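Local structure of dihydrocoumarin hydrolase, AncDHCH1 (Pseudomonas sp., 6C2C) at residues L227-A232 and V240-D245; V233-P238 and K257-A262; A148-W151 and A155-D158; K185-N190 and T210-E215; F19-L24 and E28-S33. The protein probably hydrolyses dihydrocoumarin, a lactone, at a two-zinc centre of the metallo-beta-lactamase superfamily, and is related to the organophosphate-degrading methyl-parathion hydrolase. All blocks are in the same frame, centred on the assembly; numbering follows the deposited sequence.

Contact 1: residues L227-A232 and V240-D245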
# COMPACT_ATOMS: atom_id res chain seq x y z
N LEU A 227 0.05 -7.25 -3.66
CA LEU A 227 -0.27 -8.33 -4.61
C LEU A 227 -0.22 -7.84 -6.06
O LEU A 227 -0.27 -8.66 -6.96
CB LEU A 227 -1.64 -8.94 -4.33
CG LEU A 227 -1.85 -9.69 -3.02
CD1 LEU A 227 -3.13 -10.55 -3.00
CD2 LEU A 227 -0.63 -10.50 -2.54
N ILE A 228 -0.14 -6.53 -6.31
CA ILE A 228 -0.01 -6.03 -7.68
C ILE A 228 0.88 -4.79 -7.65
O ILE A 228 0.89 -4.04 -6.68
CB ILE A 228 -1.40 -5.76 -8.29
CG1 ILE A 228 -1.32 -5.26 -9.76
CG2 ILE A 228 -2.13 -4.74 -7.46
CD1 ILE A 228 -2.53 -5.72 -10.64
N HIS A 229 1.70 -4.60 -8.72
CA HIS A 229 2.49 -3.40 -8.86
C HIS A 229 2.19 -2.61 -10.12
O HIS A 229 2.41 -1.39 -10.12
CB HIS A 229 4.00 -3.68 -8.87
CG HIS A 229 4.52 -4.12 -7.54
ND1 HIS A 229 4.29 -5.40 -7.05
CD2 HIS A 229 5.22 -3.46 -6.59
CE1 HIS A 229 4.85 -5.50 -5.87
NE2 HIS A 229 5.45 -4.36 -5.57
N VAL A 230 1.77 -3.27 -11.19
CA VAL A 230 1.68 -2.63 -12.51
C VAL A 230 0.33 -3.06 -13.07
O VAL A 230 0.22 -4.09 -13.75
CB VAL A 230 2.83 -3.02 -13.43
CG1 VAL A 230 2.70 -2.21 -14.71
CG2 VAL A 230 4.17 -2.75 -12.76
N ALA A 231 -0.72 -2.27 -12.77
CA ALA A 231 -2.06 -2.60 -13.26
C ALA A 231 -2.08 -2.88 -14.76
O ALA A 231 -2.74 -3.83 -15.20
CB ALA A 231 -3.05 -1.44 -12.96
N ALA A 232 -1.33 -2.09 -15.54
CA ALA A 232 -1.42 -2.17 -17.00
C ALA A 232 -0.83 -3.45 -17.57
O ALA A 232 -1.01 -3.69 -18.77
CB ALA A 232 -0.71 -0.97 -17.65
N VAL A 240 2.63 -12.42 -14.46
CA VAL A 240 3.87 -11.66 -14.53
C VAL A 240 4.22 -11.18 -13.13
O VAL A 240 3.40 -10.54 -12.47
CB VAL A 240 3.74 -10.46 -15.48
CG1 VAL A 240 5.09 -9.74 -15.63
CG2 VAL A 240 3.18 -10.88 -16.85
N THR A 241 5.43 -11.51 -12.67
CA THR A 241 5.90 -11.15 -11.35
C THR A 241 6.91 -10.01 -11.44
O THR A 241 7.21 -9.46 -12.52
CB THR A 241 6.47 -12.42 -10.67
OG1 THR A 241 7.59 -12.90 -11.44
CG2 THR A 241 5.40 -13.51 -10.57
N ILE A 242 7.46 -9.61 -10.28
CA ILE A 242 8.35 -8.46 -10.22
C ILE A 242 9.54 -8.80 -9.33
O ILE A 242 9.46 -9.65 -8.42
CB ILE A 242 7.57 -7.19 -9.74
CG1 ILE A 242 8.32 -5.89 -9.99
CG2 ILE A 242 7.14 -7.31 -8.22
CD1 ILE A 242 7.31 -4.65 -9.95
N GLN A 243 10.65 -8.11 -9.59
CA GLN A 243 11.86 -8.40 -8.83
C GLN A 243 11.67 -8.15 -7.34
O GLN A 243 12.33 -8.81 -6.53
CB GLN A 243 13.04 -7.58 -9.38
CG GLN A 243 13.56 -8.09 -10.73
CD GLN A 243 14.73 -7.27 -11.24
OE1 GLN A 243 14.82 -6.94 -12.42
NE2 GLN A 243 15.65 -6.96 -10.34
N PHE A 244 10.75 -7.23 -6.96
CA PHE A 244 10.54 -6.95 -5.55
C PHE A 244 9.97 -8.14 -4.78
O PHE A 244 9.95 -8.10 -3.55
CB PHE A 244 9.57 -5.77 -5.38
CG PHE A 244 10.02 -4.48 -6.01
CD1 PHE A 244 11.33 -4.05 -5.90
CD2 PHE A 244 9.09 -3.70 -6.72
CE1 PHE A 244 11.72 -2.85 -6.47
CE2 PHE A 244 9.48 -2.50 -7.28
CZ PHE A 244 10.79 -2.07 -7.13
N ASP A 245 9.42 -9.15 -5.44
CA ASP A 245 8.87 -10.31 -4.75
C ASP A 245 9.97 -11.14 -4.12
O ASP A 245 10.93 -11.50 -4.80
CB ASP A 245 8.11 -11.23 -5.72
CG ASP A 245 6.86 -10.57 -6.30
OD1 ASP A 245 6.16 -9.81 -5.60
OD2 ASP A 245 6.55 -10.87 -7.48
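Ile242 lies across the His229 imidazole and touches it with two of its branches. Its CG2 methyl sits over one face of the ring, 4.0 Å from the centroid and 27° off the ring normal, a CH-pi contact. The other branch runs toward the root of the same side chain: with CG1 anti to the backbone N (chi1 -165°), Ile242 CD1 arrives 3.6 Å from His229 CB. Together the two methyls follow the histidine from its CB to ND1 and CE1, and the two side chains cross at about a right angle. Phe244 comes to the far end of the imidazole at a slant. Its CD2 is 3.9 Å from His229 NE2, and the ring planes make 44° with their centroids 5.7 Å apart.

The segment supplying these groups is itself fixed by a type I turn from Ile242 to Asp245. Asp245 N bonds to Ile242 O at 3.0 Å, and the Asp245 carboxylate reaches back so that OD2 takes Ile242 N at 3.2 Å, the donor coming from above the carboxylate plane. Asp245 OD1 accepts from ND1 of the zinc ligand His205. The His229 ring also meets those of His205 and His273, both metal ligands, and lies about 4 Å from a zinc ion.

No hydrogen bond spans the two segments, so dispersion and shape hold the imidazole from this side, while the bond from His205 to Asp245 orients a first-shell ligand and would probably make its metal-bound nitrogen a stronger donor.

Contact 2: residues V233-P238 and K257-A262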
# COMPACT_ATOMS: atom_id res chain seq x y z
N VAL A 233 -0.12 -4.24 -16.76
CA VAL A 233 0.43 -5.55 -17.12
C VAL A 233 -0.29 -6.66 -16.37
O VAL A 233 -0.73 -7.67 -16.97
CB VAL A 233 1.94 -5.61 -16.82
CG1 VAL A 233 2.44 -7.07 -16.93
CG2 VAL A 233 2.77 -4.75 -17.79
N GLN A 234 -0.45 -6.49 -15.06
CA GLN A 234 -0.77 -7.63 -14.22
C GLN A 234 -2.25 -7.94 -14.08
O GLN A 234 -2.58 -9.02 -13.60
CB GLN A 234 -0.13 -7.43 -12.83
CG GLN A 234 1.38 -7.54 -12.89
CD GLN A 234 1.97 -7.22 -11.56
OE1 GLN A 234 1.68 -6.16 -11.03
NE2 GLN A 234 2.68 -8.17 -10.96
N PHE A 235 -3.17 -7.06 -14.52
CA PHE A 235 -4.56 -7.48 -14.57
C PHE A 235 -4.83 -8.35 -15.80
O PHE A 235 -5.50 -9.37 -15.69
CB PHE A 235 -5.49 -6.24 -14.59
CG PHE A 235 -5.69 -5.59 -13.23
CD1 PHE A 235 -6.21 -6.30 -12.18
CD2 PHE A 235 -5.46 -4.21 -13.07
CE1 PHE A 235 -6.44 -5.67 -10.91
CE2 PHE A 235 -5.69 -3.59 -11.77
CZ PHE A 235 -6.19 -4.32 -10.75
N ASP A 236 -4.25 -7.98 -16.96
CA ASP A 236 -4.42 -8.81 -18.15
C ASP A 236 -3.69 -10.14 -17.98
O ASP A 236 -4.14 -11.18 -18.49
CB ASP A 236 -3.88 -8.10 -19.37
CG ASP A 236 -4.78 -6.95 -19.88
OD1 ASP A 236 -6.00 -6.95 -19.58
OD2 ASP A 236 -4.25 -6.09 -20.63
N ASP A 237 -2.53 -10.09 -17.33
CA ASP A 237 -1.69 -11.28 -17.16
C ASP A 237 -1.16 -11.36 -15.74
O ASP A 237 -0.06 -10.86 -15.42
CB ASP A 237 -0.55 -11.26 -18.17
CG ASP A 237 0.25 -12.54 -18.13
OD1 ASP A 237 -0.05 -13.42 -17.28
OD2 ASP A 237 1.22 -12.63 -18.95
N PRO A 238 -1.95 -11.96 -14.84
CA PRO A 238 -1.56 -12.04 -13.42
C PRO A 238 -0.34 -12.89 -13.21
O PRO A 238 0.23 -12.85 -12.12
CB PRO A 238 -2.76 -12.66 -12.74
CG PRO A 238 -3.89 -12.39 -13.63
CD PRO A 238 -3.37 -12.29 -15.04
N LYS A 257 -5.16 -15.96 -6.77
CA LYS A 257 -6.20 -16.35 -5.81
C LYS A 257 -7.05 -15.14 -5.42
O LYS A 257 -8.28 -15.20 -5.38
CB LYS A 257 -5.51 -16.95 -4.59
CG LYS A 257 -6.47 -17.42 -3.60
CD LYS A 257 -5.80 -18.21 -2.47
CE LYS A 257 -6.90 -18.88 -1.63
NZ LYS A 257 -8.19 -18.05 -1.53
N ALA A 258 -6.38 -14.02 -5.12
CA ALA A 258 -7.09 -12.81 -4.70
C ALA A 258 -7.97 -12.25 -5.81
O ALA A 258 -9.09 -11.81 -5.55
CB ALA A 258 -6.06 -11.74 -4.26
N PHE A 259 -7.45 -12.21 -7.04
CA PHE A 259 -8.27 -11.71 -8.16
C PHE A 259 -9.45 -12.63 -8.42
O PHE A 259 -10.59 -12.16 -8.59
CB PHE A 259 -7.42 -11.59 -9.44
CG PHE A 259 -6.39 -10.46 -9.42
CD1 PHE A 259 -6.28 -9.62 -8.31
CD2 PHE A 259 -5.49 -10.29 -10.49
CE1 PHE A 259 -5.34 -8.56 -8.25
CE2 PHE A 259 -4.54 -9.24 -10.45
CZ PHE A 259 -4.49 -8.39 -9.31
N ALA A 260 -9.22 -13.93 -8.42
CA ALA A 260 -10.34 -14.85 -8.62
C ALA A 260 -11.37 -14.71 -7.50
O ALA A 260 -12.59 -14.63 -7.77
CB ALA A 260 -9.83 -16.28 -8.68
N ASP A 261 -10.93 -14.57 -6.25
CA ASP A 261 -11.89 -14.46 -5.16
C ASP A 261 -12.67 -13.15 -5.24
O ASP A 261 -13.87 -13.12 -4.95
CB ASP A 261 -11.17 -14.59 -3.80
CG ASP A 261 -10.63 -16.02 -3.52
OD1 ASP A 261 -11.00 -17.00 -4.22
OD2 ASP A 261 -9.81 -16.16 -2.58
N ALA A 262 -12.00 -12.05 -5.62
CA ALA A 262 -12.70 -10.76 -5.70
C ALA A 262 -13.67 -10.74 -6.87
O ALA A 262 -14.72 -10.09 -6.79
CB ALA A 262 -11.69 -9.61 -5.84
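Gln234, which touches Phe259 through its main chain, has a side-chain oxygen held by two donors: OE1 accepts from the backbone N atoms of both His229 and Val230. Its NE2 gives a bond to Val240 O, so both ends of the amide are engaged and its flip is settled. The main-chain carbonyl of the same residue makes the contact with the helix. Gln234 O lies in the plane of the Phe259 ring, at its edge, 3.7 Å from Phe259 CE2, where a slightly positive ring hydrogen would suit it.

Phe259 carries the whole contact on its helix's side. With CG anti to the carbonyl carbon (chi1 -71°), the ring extends from the helix toward 233-238 and enters between three groups there. Phe235 meets its end, CE1 standing 3.7 Å from Phe259 CZ. The two ring planes differ by 30° but are slid apart, with centroids 5.2 Å from each other, so there is little overlap and this is not a proper offset stack. Pro238 comes to the edge of the same ring, CG being 4.1 Å from Phe259 CD2. Apolar contact and one carbonyl oxygen at the ring edge are thus what join the segments.

The helix 231-234 and the turn after it are thereby packed on helix 248-265 within the metallo-beta-lactamase fold. Strands 279-285 and 288-293 close in on the aromatic pair: Ile282 touches both rings, Tyr289 meets Phe259 edge-to-face and bonds to the Phe235 backbone, and Phe291 lies nearly parallel to Phe235.

Contact 3: residues A148-W151 and A155-D158; sequences ADFW and ANLD
Asn156 reaches over to the end of the preceding helix and donates ND2 to Phe150 O at 2.9 Å. This is the tight part of the contact. The N-H...O angle is 162°, and the nitrogen lies in the carbonyl plane, on a lone pair, while the oxygen is close to the plane of the amide. The same ND2 rests against the Phe150 ring, 3.4 Å from CD1, with amide and ring turned 34° from each other. That closeness follows from Phe150 having CG anti to its own N (chi1 -177°), which lays the ring alongside the Asn156 amide and leaves its CD2 3.5 Å above the middle of the Trp151 ring.

The other side is loose and wet. A water molecule links the segments by two weak bonds, accepting from Asn156 ND2 at 3.4 Å and donating to Asp149 O at 3.4 Å. It also lies at the edge of the Phe150 ring, and Asp149 lies exposed on this side.

The pairing ties the last turn of helix 145-151 to the short helix 154-159 across a brief corner. Helix 162-180 backs both: its Phe168 meets Phe150 edge-to-face and touches Asn156 and Leu157.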
# COMPACT_ATOMS: atom_id res chain seq x y z
N ALA A 148 8.19 -10.17 10.44
CA ALA A 148 8.99 -9.60 11.51
C ALA A 148 10.31 -10.35 11.68
O ALA A 148 11.32 -9.80 11.71
CB ALA A 148 8.23 -9.65 12.82
N ASP A 149 10.23 -11.66 11.69
CA ASP A 149 11.39 -12.43 11.91
C ASP A 149 12.35 -12.43 10.72
O ASP A 149 13.51 -12.70 10.89
CB ASP A 149 11.02 -13.83 12.36
CG ASP A 149 10.43 -13.87 13.76
OD1 ASP A 149 10.38 -12.84 14.45
OD2 ASP A 149 10.03 -14.98 14.11
N PHE A 150 11.84 -12.19 9.52
CA PHE A 150 12.74 -12.04 8.38
C PHE A 150 13.39 -10.66 8.33
O PHE A 150 14.62 -10.55 8.35
CB PHE A 150 11.99 -12.31 7.08
CG PHE A 150 12.89 -12.24 5.88
CD1 PHE A 150 13.91 -13.19 5.73
CD2 PHE A 150 12.79 -11.19 4.97
CE1 PHE A 150 14.81 -13.12 4.65
CE2 PHE A 150 13.71 -11.13 3.84
CZ PHE A 150 14.70 -12.08 3.73
N TRP A 151 12.60 -9.59 8.27
CA TRP A 151 13.17 -8.28 8.04
C TRP A 151 13.84 -7.68 9.27
O TRP A 151 14.66 -6.78 9.11
CB TRP A 151 12.07 -7.33 7.59
CG TRP A 151 11.41 -7.78 6.30
CD1 TRP A 151 10.20 -8.37 6.18
CD2 TRP A 151 11.99 -7.75 4.98
NE1 TRP A 151 9.95 -8.68 4.84
CE2 TRP A 151 11.02 -8.27 4.09
CE3 TRP A 151 13.21 -7.24 4.44
CZ2 TRP A 151 11.25 -8.41 2.71
CZ3 TRP A 151 13.42 -7.33 3.08
CH2 TRP A 151 12.44 -7.90 2.21
N ALA A 155 20.94 -11.18 11.16
CA ALA A 155 21.60 -12.13 10.26
C ALA A 155 21.14 -11.93 8.83
O ALA A 155 21.95 -12.03 7.90
CB ALA A 155 21.30 -13.58 10.68
N ASN A 156 19.85 -11.66 8.61
CA ASN A 156 19.38 -11.53 7.24
C ASN A 156 19.89 -10.23 6.62
O ASN A 156 20.21 -10.20 5.43
CB ASN A 156 17.86 -11.58 7.18
CG ASN A 156 17.33 -12.93 7.60
OD1 ASN A 156 17.97 -13.96 7.30
ND2 ASN A 156 16.18 -12.97 8.28
N LEU A 157 19.96 -9.14 7.41
CA LEU A 157 20.63 -7.94 6.91
C LEU A 157 22.07 -8.27 6.49
O LEU A 157 22.51 -7.94 5.38
CB LEU A 157 20.60 -6.84 8.01
CG LEU A 157 21.51 -5.62 7.91
CD1 LEU A 157 21.31 -4.90 6.64
CD2 LEU A 157 21.22 -4.69 9.10
N ASP A 158 22.78 -9.00 7.35
CA ASP A 158 24.18 -9.13 7.00
C ASP A 158 24.38 -10.07 5.81
O ASP A 158 25.35 -9.86 5.08
CB ASP A 158 24.98 -9.56 8.22
CG ASP A 158 25.32 -8.39 9.15
OD1 ASP A 158 25.57 -7.22 8.69
OD2 ASP A 158 25.36 -8.64 10.37
O HOH W 1 13.87 -15.37 8.86

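Contact 4: residues K185-N190 and T210-E215; sequences KPFSGN and TTYVVE
Phe187 points the rim of its ring at two hydroxyls of the strand, and these oxygens make its closest approaches. Tyr212 OH lies in the plane of the ring, 3.2 Å from Phe187 CZ, and Thr210 OG1 is also near that plane, 3.7 Å from Phe187 CE1. Both meet ring hydrogens of small positive charge, which should be mildly favourable without being hydrogen bonds.

Apolar contacts fill in around them. Thr210 CG2 lies 3.8 Å from Phe187 CZ, the threonine and phenylalanine approaching from opposite directions. Tyr212 CE1 is 4.0 Å from the same CZ, the side chains crossing at a slant. A chi1 of 54°, with CG between backbone N and carbonyl carbon, aims Phe187 CZ and CE1 at both residues.

The hydrogen bonds of the hydroxyls go to backbone carbonyls beyond the segments: Tyr212 OH to Ile117 O and Thr210 OG1 to Gly208 O. Each buried oxygen is thereby satisfied.

Lys185 bonds through its backbone to Val141 of strand 140-142 in the six-stranded sheet, and Phe187 to Ala143 just after it, whereas strand 210-216 belongs to the seven-stranded one. Phe187 thus packs across the sandwich between the two sheets, with Ala199 of strand 197-201 touching all three side chains.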
# COMPACT_ATOMS: atom_id res chain seq x y z
N LYS A 185 2.95 -6.09 18.15
CA LYS A 185 2.20 -7.29 18.52
C LYS A 185 2.02 -8.16 17.27
O LYS A 185 1.11 -7.92 16.44
CB LYS A 185 0.84 -6.87 19.13
CG LYS A 185 0.07 -8.09 19.66
CD LYS A 185 -1.26 -7.62 20.32
CE LYS A 185 -2.12 -8.78 20.75
NZ LYS A 185 -3.32 -8.19 21.49
N PRO A 186 2.84 -9.18 17.06
CA PRO A 186 2.75 -9.98 15.82
C PRO A 186 1.51 -10.84 15.88
O PRO A 186 0.85 -11.02 16.91
CB PRO A 186 4.01 -10.87 15.82
CG PRO A 186 4.37 -10.96 17.31
CD PRO A 186 3.96 -9.62 17.92
N PHE A 187 1.16 -11.34 14.71
CA PHE A 187 0.19 -12.43 14.59
C PHE A 187 0.79 -13.46 13.64
O PHE A 187 1.82 -13.21 12.98
CB PHE A 187 -1.18 -11.90 14.09
CG PHE A 187 -1.07 -11.10 12.80
CD1 PHE A 187 -0.99 -11.79 11.57
CD2 PHE A 187 -1.02 -9.70 12.80
CE1 PHE A 187 -0.80 -11.11 10.31
CE2 PHE A 187 -0.90 -9.02 11.55
CZ PHE A 187 -0.79 -9.69 10.35
N SER A 188 0.17 -14.63 13.61
CA SER A 188 0.64 -15.73 12.76
C SER A 188 -0.48 -16.14 11.83
O SER A 188 -1.44 -16.78 12.24
CB SER A 188 1.11 -16.93 13.62
OG SER A 188 2.32 -16.62 14.24
N GLY A 189 -0.35 -15.75 10.56
CA GLY A 189 -1.32 -16.13 9.55
C GLY A 189 -2.72 -15.57 9.87
O GLY A 189 -2.88 -14.51 10.51
N ASN A 190 -3.75 -16.31 9.44
CA ASN A 190 -5.13 -15.79 9.49
C ASN A 190 -5.52 -15.49 10.92
O ASN A 190 -5.52 -16.39 11.76
CB ASN A 190 -6.13 -16.81 8.92
CG ASN A 190 -5.88 -17.15 7.49
OD1 ASN A 190 -5.32 -16.36 6.73
ND2 ASN A 190 -6.36 -18.36 7.08
N THR A 210 0.60 -9.89 4.11
CA THR A 210 -0.71 -10.10 4.69
C THR A 210 -1.69 -9.13 4.02
O THR A 210 -1.37 -7.94 3.82
CB THR A 210 -0.67 -9.89 6.23
OG1 THR A 210 0.27 -10.84 6.79
CG2 THR A 210 -2.09 -10.12 6.84
N THR A 211 -2.87 -9.68 3.73
CA THR A 211 -4.04 -8.97 3.25
C THR A 211 -4.93 -8.66 4.44
O THR A 211 -5.04 -9.47 5.35
CB THR A 211 -4.76 -9.90 2.29
OG1 THR A 211 -3.95 -10.03 1.11
CG2 THR A 211 -6.18 -9.41 1.92
N TYR A 212 -5.57 -7.50 4.41
CA TYR A 212 -6.47 -7.17 5.53
C TYR A 212 -7.88 -7.05 5.00
O TYR A 212 -8.16 -6.27 4.06
CB TYR A 212 -6.05 -5.89 6.29
CG TYR A 212 -4.70 -6.10 6.94
CD1 TYR A 212 -4.60 -6.86 8.12
CD2 TYR A 212 -3.55 -5.62 6.34
CE1 TYR A 212 -3.40 -7.13 8.71
CE2 TYR A 212 -2.28 -5.88 6.95
CZ TYR A 212 -2.24 -6.68 8.10
OH TYR A 212 -1.02 -6.95 8.76
N VAL A 213 -8.78 -7.79 5.64
CA VAL A 213 -10.17 -7.90 5.17
C VAL A 213 -11.04 -7.07 6.09
O VAL A 213 -11.09 -7.33 7.31
CB VAL A 213 -10.63 -9.35 5.16
CG1 VAL A 213 -12.11 -9.43 4.75
CG2 VAL A 213 -9.65 -10.20 4.31
N VAL A 214 -11.68 -6.02 5.55
CA VAL A 214 -12.47 -5.08 6.34
C VAL A 214 -13.93 -5.29 6.00
O VAL A 214 -14.27 -5.31 4.82
CB VAL A 214 -12.09 -3.63 5.98
CG1 VAL A 214 -12.88 -2.65 6.84
CG2 VAL A 214 -10.55 -3.48 6.15
N GLU A 215 -14.79 -5.52 6.99
CA GLU A 215 -16.19 -5.79 6.66
C GLU A 215 -17.11 -5.12 7.67
O GLU A 215 -16.89 -5.19 8.88
CB GLU A 215 -16.50 -7.29 6.62
CG GLU A 215 -17.89 -7.54 6.13
CD GLU A 215 -18.10 -8.94 5.59
OE1 GLU A 215 -17.17 -9.77 5.63
OE2 GLU A 215 -19.20 -9.21 5.10

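Contact 5: residues F19-L24 and E28-S33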
# COMPACT_ATOMS: atom_id res chain seq x y z
N PHE A 19 -6.15 12.49 -0.11
CA PHE A 19 -6.99 11.56 0.66
C PHE A 19 -8.31 11.41 -0.08
O PHE A 19 -8.71 12.30 -0.86
CB PHE A 19 -7.20 11.98 2.13
CG PHE A 19 -8.07 13.20 2.36
CD1 PHE A 19 -7.48 14.47 2.34
CD2 PHE A 19 -9.43 13.07 2.62
CE1 PHE A 19 -8.25 15.60 2.58
CE2 PHE A 19 -10.21 14.20 2.88
CZ PHE A 19 -9.61 15.44 2.87
N TYR A 20 -8.96 10.27 0.13
CA TYR A 20 -10.24 10.00 -0.51
C TYR A 20 -11.11 9.27 0.49
O TYR A 20 -10.75 8.20 0.97
CB TYR A 20 -10.05 9.17 -1.81
CG TYR A 20 -11.38 8.94 -2.44
CD1 TYR A 20 -12.06 9.99 -3.04
CD2 TYR A 20 -12.01 7.70 -2.35
CE1 TYR A 20 -13.33 9.82 -3.56
CE2 TYR A 20 -13.29 7.48 -2.88
CZ TYR A 20 -13.96 8.56 -3.46
OH TYR A 20 -15.22 8.34 -3.98
N ARG A 21 -12.27 9.85 0.82
CA ARG A 21 -13.21 9.28 1.79
C ARG A 21 -14.20 8.35 1.13
O ARG A 21 -14.79 8.69 0.10
CB ARG A 21 -13.99 10.43 2.45
CG ARG A 21 -14.50 10.07 3.84
CD ARG A 21 -13.34 10.24 4.86
NE ARG A 21 -13.15 11.69 5.05
CZ ARG A 21 -12.21 12.23 5.80
NH1 ARG A 21 -11.35 11.46 6.47
NH2 ARG A 21 -12.16 13.55 5.91
N MET A 22 -14.48 7.22 1.78
CA MET A 22 -15.44 6.25 1.27
C MET A 22 -16.11 5.59 2.46
O MET A 22 -15.40 5.07 3.32
CB MET A 22 -14.74 5.21 0.37
CG MET A 22 -15.69 4.29 -0.36
SD MET A 22 -14.81 2.95 -1.15
CE MET A 22 -14.40 1.93 0.26
N MET A 23 -17.44 5.55 2.51
CA MET A 23 -18.10 4.76 3.54
C MET A 23 -18.17 3.30 3.15
O MET A 23 -18.27 2.95 1.95
CB MET A 23 -19.52 5.29 3.83
CG MET A 23 -19.52 6.67 4.43
SD MET A 23 -18.65 6.80 6.00
CE MET A 23 -19.52 5.61 7.04
N LEU A 24 -18.03 2.44 4.17
CA LEU A 24 -18.09 0.98 4.00
C LEU A 24 -18.99 0.48 5.13
O LEU A 24 -18.51 0.24 6.25
CB LEU A 24 -16.67 0.38 4.04
CG LEU A 24 -16.71 -1.13 3.79
CD1 LEU A 24 -16.66 -1.42 2.27
CD2 LEU A 24 -15.51 -1.84 4.43
N GLU A 28 -15.90 4.24 8.23
CA GLU A 28 -15.36 5.27 7.36
C GLU A 28 -13.95 4.87 6.90
O GLU A 28 -13.07 4.66 7.74
CB GLU A 28 -15.25 6.58 8.11
CG GLU A 28 -14.64 7.71 7.26
CD GLU A 28 -14.01 8.73 8.21
OE1 GLU A 28 -13.09 8.39 8.96
OE2 GLU A 28 -14.48 9.87 8.26
N VAL A 29 -13.77 4.72 5.60
CA VAL A 29 -12.46 4.42 5.00
C VAL A 29 -11.90 5.73 4.44
O VAL A 29 -12.64 6.51 3.81
CB VAL A 29 -12.58 3.36 3.89
CG1 VAL A 29 -11.19 3.17 3.24
CG2 VAL A 29 -13.11 2.09 4.46
N THR A 30 -10.63 6.01 4.72
CA THR A 30 -9.93 7.13 4.08
C THR A 30 -8.69 6.55 3.39
O THR A 30 -7.74 6.15 4.07
CB THR A 30 -9.54 8.25 5.06
OG1 THR A 30 -10.66 8.63 5.90
CG2 THR A 30 -9.00 9.48 4.29
N ALA A 31 -8.69 6.49 2.05
CA ALA A 31 -7.44 6.22 1.33
C ALA A 31 -6.50 7.39 1.54
O ALA A 31 -6.91 8.56 1.42
CB ALA A 31 -7.73 6.04 -0.17
N LEU A 32 -5.25 7.10 1.87
CA LEU A 32 -4.24 8.11 2.08
C LEU A 32 -3.12 7.92 1.07
O LEU A 32 -2.57 6.83 0.93
CB LEU A 32 -3.71 8.02 3.51
CG LEU A 32 -4.72 8.29 4.64
CD1 LEU A 32 -4.09 7.94 5.98
CD2 LEU A 32 -5.10 9.77 4.65
N SER A 33 -2.75 9.00 0.40
CA SER A 33 -1.63 8.91 -0.52
C SER A 33 -0.31 9.25 0.18
O SER A 33 -0.23 10.25 0.91
CB SER A 33 -1.86 9.91 -1.65
OG SER A 33 -0.72 9.96 -2.52
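Arg21 runs alongside Thr30 and bends, at chi2 (80°) and chi3 (74°), beside Glu28, and its flat end fits between two neighbours. Phe19 CD2 stands 4.3 Å above one face of the guanidinium. On the opposite face lies Glu28 OE2, 3.9 Å from Arg21 NE, a long salt bridge of charge alone since no N-H points at the oxygen. At the edge, Arg21 NH1 donates to Thr30 OG1 at 3.0 Å; NH1 also bonds Ala105 O, and Glu28 OE1 is taken by Tyr107 OH. The Thr30 CG2 methyl fills the dip beside Phe19, 3.8 Å from its CB. Met23 folds its thioether down on Glu28, SD lying 3.9 Å from Glu28 CA.

This is an antiparallel beta hairpin, with 19-24 an edge strand of the six-stranded sheet. Tyr20 with Ala31 and Met22 with Val29 are hydrogen-bonded pairs; Arg21 with Thr30 is a non-hydrogen-bonded one.

The other face carries Tyr20, Met22, Val29 and Ala31. Val29 is the central bump: CG2 packs 4.0 Å from Leu24 CB, while Met22 CE closes over Val29 CB at 4.3 Å. The Ala31 methyl lies against Tyr20 CB, and the tyrosine OH bonds Ser297 N. Leu221 of strand 219-223 covers Val29 and Leu24.

Contacts 1 and 2 interlock, their segments alternating along the chain and their centres about 11 Å apart; the Gln234 amide joins them. Contact 1 lies at the zinc centre, whereas the side chains of Gln234 in contact 2, Phe150 in contact 3 and Thr210 in contact 4 are about 11, 11 and 12 Å from a zinc ion. Packing contacts run outward: Leu227 CD1 of contact 1 reaches Thr211 OG1 of contact 4 at 4.2 Å, and Val214 CG1 of contact 4 meets Leu24 CD2 of contact 5 at 3.7 Å. Contact 3 touches none of the others, though its Trp151 meets the zinc ligand His121. Contacts 3 and 5 lie farthest apart, about 33 Å between centres.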